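Local coordinates for mitogen activated protein kinase, putative (Leishmania donovani, PDB 4QNY) that probably phosphorylates serine and threonine residues of protein substrates with ATP, as a MAP kinase that binds a nucleotide analogue and magnesium, at residues L285-H290 with L303-H308. Numbering follows the deposited sequence.
Sequences LDLLRH and LQAMRH
Asp286 OD1 accepts from both NE and NH2 of Arg289, while OD2 of the same carboxylate takes the bond from His308 across the contact. His308 NE2 donates to Asp286 OD2 over 2.6 Å; the N-H...O angle of 177° makes the bond practically straight. This His-carboxylate pair ties helix 282-291 to the turn just after helix 302-306, in the C-lobe of the protein kinase fold. OD2 lies in the imidazole plane and accepts through its anti lone pair, the one directed away from OD1, while carboxylate and ring are nearly coplanar.

Within their shared helix, Arg289 NE and NH2 approach OD1 side-on from the same face of the carboxylate, above its plane. The salt-bridge distance from Arg289 NH2 to Asp286 OD1 is 3.0 Å. Because both bonds converge on one atom they are bent, the one from NE to 138°. Since Arg289 takes one oxygen and His308 the other, rotation of the carboxylate is restrained; the guanidinium and the imidazole N-H would both be expected to favour its charged form.

His308 ND1 accepts from Phe310 N, consistent with a neutral ring protonated at NE2. Over one ring face lies Leu287, its CB 3.8 Å from the centroid of the His308 ring and close to the normal, a CH-pi contact. With CG of His308 anti to the backbone N (chi1 -168°), the ring extends toward helix 282-291 and reaches Leu287 and Asp286 together. Ala305 and Met306 touch Leu135 of helix 124-143, so helix 302-306 packs between that helix and helix 282-291. Leu287 CG, also anti to its backbone N, directs the branch across the contact: CD1 stands 3.8 Å from His308 CG and 4.1 Å from Ala305 CB.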
ATOM      1  N   LEU A 285      10.199 -13.091  15.388  1.00 22.26           N
ATOM      2  CA  LEU A 285       9.672 -12.240  16.446  1.00 18.90           C
ATOM      3  C   LEU A 285      10.566 -11.034  16.703  1.00 29.25           C
ATOM      4  O   LEU A 285      10.108 -10.014  17.218  1.00 41.08           O
ATOM      5  CB  LEU A 285       9.483 -13.045  17.732  1.00 19.79           C
ATOM      6  CG  LEU A 285       8.384 -14.107  17.661  1.00 20.34           C
ATOM      7  CD1 LEU A 285       8.187 -14.781  19.010  1.00 21.33           C
ATOM      8  CD2 LEU A 285       7.083 -13.492  17.162  1.00 19.71           C
ATOM      9  N   ASP A 286      11.840 -11.146  16.344  1.00 26.35           N
ATOM     10  CA  ASP A 286      12.748 -10.014  16.477  1.00 19.20           C
ATOM     11  C   ASP A 286      12.528  -9.007  15.358  1.00 22.02           C
ATOM     12  O   ASP A 286      12.500  -7.799  15.597  1.00 17.72           O
ATOM     13  CB  ASP A 286      14.204 -10.472  16.479  1.00 19.17           C
ATOM     14  CG  ASP A 286      15.170  -9.307  16.486  1.00 33.95           C
ATOM     15  OD1 ASP A 286      15.255  -8.619  17.523  1.00 31.06           O
ATOM     16  OD2 ASP A 286      15.836  -9.072  15.456  1.00 37.07           O
ATOM     17  N   LEU A 287      12.385  -9.511  14.136  1.00 17.58           N
ATOM     18  CA  LEU A 287      12.115  -8.659  12.984  1.00 22.92           C
ATOM     19  C   LEU A 287      10.789  -7.933  13.168  1.00 16.25           C
ATOM     20  O   LEU A 287      10.660  -6.758  12.831  1.00 28.55           O
ATOM     21  CB  LEU A 287      12.097  -9.481  11.694  1.00 17.27           C
ATOM     22  CG  LEU A 287      11.854  -8.692  10.404  1.00 19.20           C
ATOM     23  CD1 LEU A 287      12.952  -7.662  10.189  1.00 25.50           C
ATOM     24  CD2 LEU A 287      11.748  -9.627   9.210  1.00 17.19           C
ATOM     25  N   LEU A 288       9.809  -8.646  13.712  1.00 16.41           N
ATOM     26  CA  LEU A 288       8.500  -8.074  14.003  1.00 15.98           C
ATOM     27  C   LEU A 288       8.604  -6.980  15.061  1.00 22.14           C
ATOM     28  O   LEU A 288       8.007  -5.912  14.925  1.00 23.19           O
ATOM     29  CB  LEU A 288       7.534  -9.168  14.465  1.00 16.46           C
ATOM     30  CG  LEU A 288       6.101  -8.741  14.782  1.00 19.75           C
ATOM     31  CD1 LEU A 288       5.452  -8.129  13.556  1.00 15.63           C
ATOM     32  CD2 LEU A 288       5.287  -9.921  15.290  1.00 19.26           C
ATOM     33  N   ARG A 289       9.369  -7.258  16.113  1.00 16.36           N
ATOM     34  CA  ARG A 289       9.589  -6.301  17.192  1.00 19.36           C
ATOM     35  C   ARG A 289      10.256  -5.025  16.689  1.00 24.27           C
ATOM     36  O   ARG A 289       9.851  -3.917  17.046  1.00 21.44           O
ATOM     37  CB  ARG A 289      10.446  -6.933  18.291  1.00 18.07           C
ATOM     38  CG  ARG A 289      10.954  -5.949  19.332  1.00 17.31           C
ATOM     39  CD  ARG A 289      12.274  -6.416  19.930  1.00 18.94           C
ATOM     40  NE  ARG A 289      13.324  -6.503  18.919  1.00 31.79           N
ATOM     41  CZ  ARG A 289      14.111  -5.489  18.569  1.00 34.92           C
ATOM     42  NH1 ARG A 289      13.971  -4.306  19.150  1.00 41.24           N
ATOM     43  NH2 ARG A 289      15.041  -5.659  17.638  1.00 27.46           N
ATOM     44  N   HIS A 290      11.277  -5.189  15.855  1.00 16.03           N
ATOM     45  CA  HIS A 290      12.061  -4.060  15.374  1.00 16.93           C
ATOM     46  C   HIS A 290      11.304  -3.257  14.313  1.00 19.22           C
ATOM     47  O   HIS A 290      11.490  -2.047  14.192  1.00 17.75           O
ATOM     48  CB  HIS A 290      13.400  -4.547  14.817  1.00 16.34           C
ATOM     49  CG  HIS A 290      14.498  -3.533  14.909  1.00 27.46           C
ATOM     50  ND1 HIS A 290      15.824  -3.853  14.717  1.00 20.85           N
ATOM     51  CD2 HIS A 290      14.465  -2.206  15.177  1.00 25.93           C
ATOM     52  CE1 HIS A 290      16.562  -2.767  14.859  1.00 20.07           C
ATOM     53  NE2 HIS A 290      15.762  -1.754  15.138  1.00 23.86           N
ATOM     54  N   LEU A 303      16.695  -1.560   4.303  1.00 36.69           N
ATOM     55  CA  LEU A 303      17.980  -2.209   4.055  1.00 44.43           C
ATOM     56  C   LEU A 303      18.335  -3.188   5.169  1.00 39.17           C
ATOM     57  O   LEU A 303      18.710  -4.330   4.904  1.00 40.53           O
ATOM     58  CB  LEU A 303      19.089  -1.165   3.905  1.00 48.70           C
ATOM     59  CG  LEU A 303      19.161  -0.424   2.570  1.00 53.33           C
ATOM     60  CD1 LEU A 303      20.013   0.828   2.701  1.00 55.14           C
ATOM     61  CD2 LEU A 303      19.715  -1.336   1.487  1.00 51.58           C
ATOM     62  N   GLN A 304      18.212  -2.736   6.413  1.00 18.77           N
ATOM     63  CA  GLN A 304      18.514  -3.575   7.568  1.00 27.40           C
ATOM     64  C   GLN A 304      17.561  -4.764   7.664  1.00 18.47           C
ATOM     65  O   GLN A 304      17.964  -5.864   8.041  1.00 22.92           O
ATOM     66  CB  GLN A 304      18.451  -2.751   8.855  1.00 26.36           C
ATOM     67  CG  GLN A 304      19.554  -1.716   8.997  1.00 19.29           C
ATOM     68  CD  GLN A 304      19.313  -0.778  10.164  1.00 18.93           C
ATOM     69  OE1 GLN A 304      18.193  -0.665  10.662  1.00 25.75           O
ATOM     70  NE2 GLN A 304      20.365  -0.098  10.608  1.00 19.81           N
ATOM     71  N   ALA A 305      16.298  -4.538   7.319  1.00 27.34           N
ATOM     72  CA  ALA A 305      15.291  -5.592   7.366  1.00 27.16           C
ATOM     73  C   ALA A 305      15.577  -6.672   6.329  1.00 22.67           C
ATOM     74  O   ALA A 305      15.350  -7.857   6.575  1.00 22.51           O
ATOM     75  CB  ALA A 305      13.903  -5.009   7.158  1.00 26.98           C
ATOM     76  N   MET A 306      16.079  -6.258   5.170  1.00 18.28           N
ATOM     77  CA  MET A 306      16.437  -7.201   4.117  1.00 19.05           C
ATOM     78  C   MET A 306      17.662  -8.024   4.501  1.00 29.74           C
ATOM     79  O   MET A 306      17.847  -9.137   4.011  1.00 20.80           O
ATOM     80  CB  MET A 306      16.696  -6.468   2.798  1.00 28.52           C
ATOM     81  CG  MET A 306      15.456  -5.864   2.165  1.00 20.99           C
ATOM     82  SD  MET A 306      15.783  -5.167   0.533  1.00 44.23           S
ATOM     83  CE  MET A 306      16.949  -3.871   0.940  1.00 27.18           C
ATOM     84  N   ARG A 307      18.496  -7.472   5.381  1.00 20.85           N
ATOM     85  CA  ARG A 307      19.711  -8.151   5.820  1.00 23.24           C
ATOM     86  C   ARG A 307      19.503  -8.884   7.142  1.00 21.25           C
ATOM     87  O   ARG A 307      20.432  -9.484   7.681  1.00 33.39           O
ATOM     88  CB  ARG A 307      20.868  -7.156   5.955  1.00 22.03           C
ATOM     89  CG  ARG A 307      21.202  -6.404   4.676  1.00 29.28           C
ATOM     90  CD  ARG A 307      22.591  -5.786   4.747  1.00 37.20           C
ATOM     91  NE  ARG A 307      22.597  -4.388   4.328  1.00 42.13           N
ATOM     92  CZ  ARG A 307      22.675  -3.359   5.168  1.00 49.04           C
ATOM     93  NH1 ARG A 307      22.757  -3.572   6.475  1.00 51.85           N
ATOM     94  NH2 ARG A 307      22.674  -2.118   4.701  1.00 44.78           N
ATOM     95  N   HIS A 308      18.281  -8.827   7.660  1.00 20.24           N
ATOM     96  CA  HIS A 308      17.939  -9.499   8.908  1.00 20.13           C
ATOM     97  C   HIS A 308      18.052 -11.017   8.756  1.00 26.96           C
ATOM     98  O   HIS A 308      17.715 -11.564   7.705  1.00 21.07           O
ATOM     99  CB  HIS A 308      16.526  -9.108   9.346  1.00 22.52           C
ATOM    100  CG  HIS A 308      16.188  -9.515  10.746  1.00 29.25           C
ATOM    101  ND1 HIS A 308      15.618 -10.732  11.050  1.00 33.60           N
ATOM    102  CD2 HIS A 308      16.342  -8.866  11.924  1.00 26.14           C
ATOM    103  CE1 HIS A 308      15.435 -10.815  12.357  1.00 33.71           C
ATOM    104  NE2 HIS A 308      15.866  -9.696  12.910  1.00 32.48           N
TER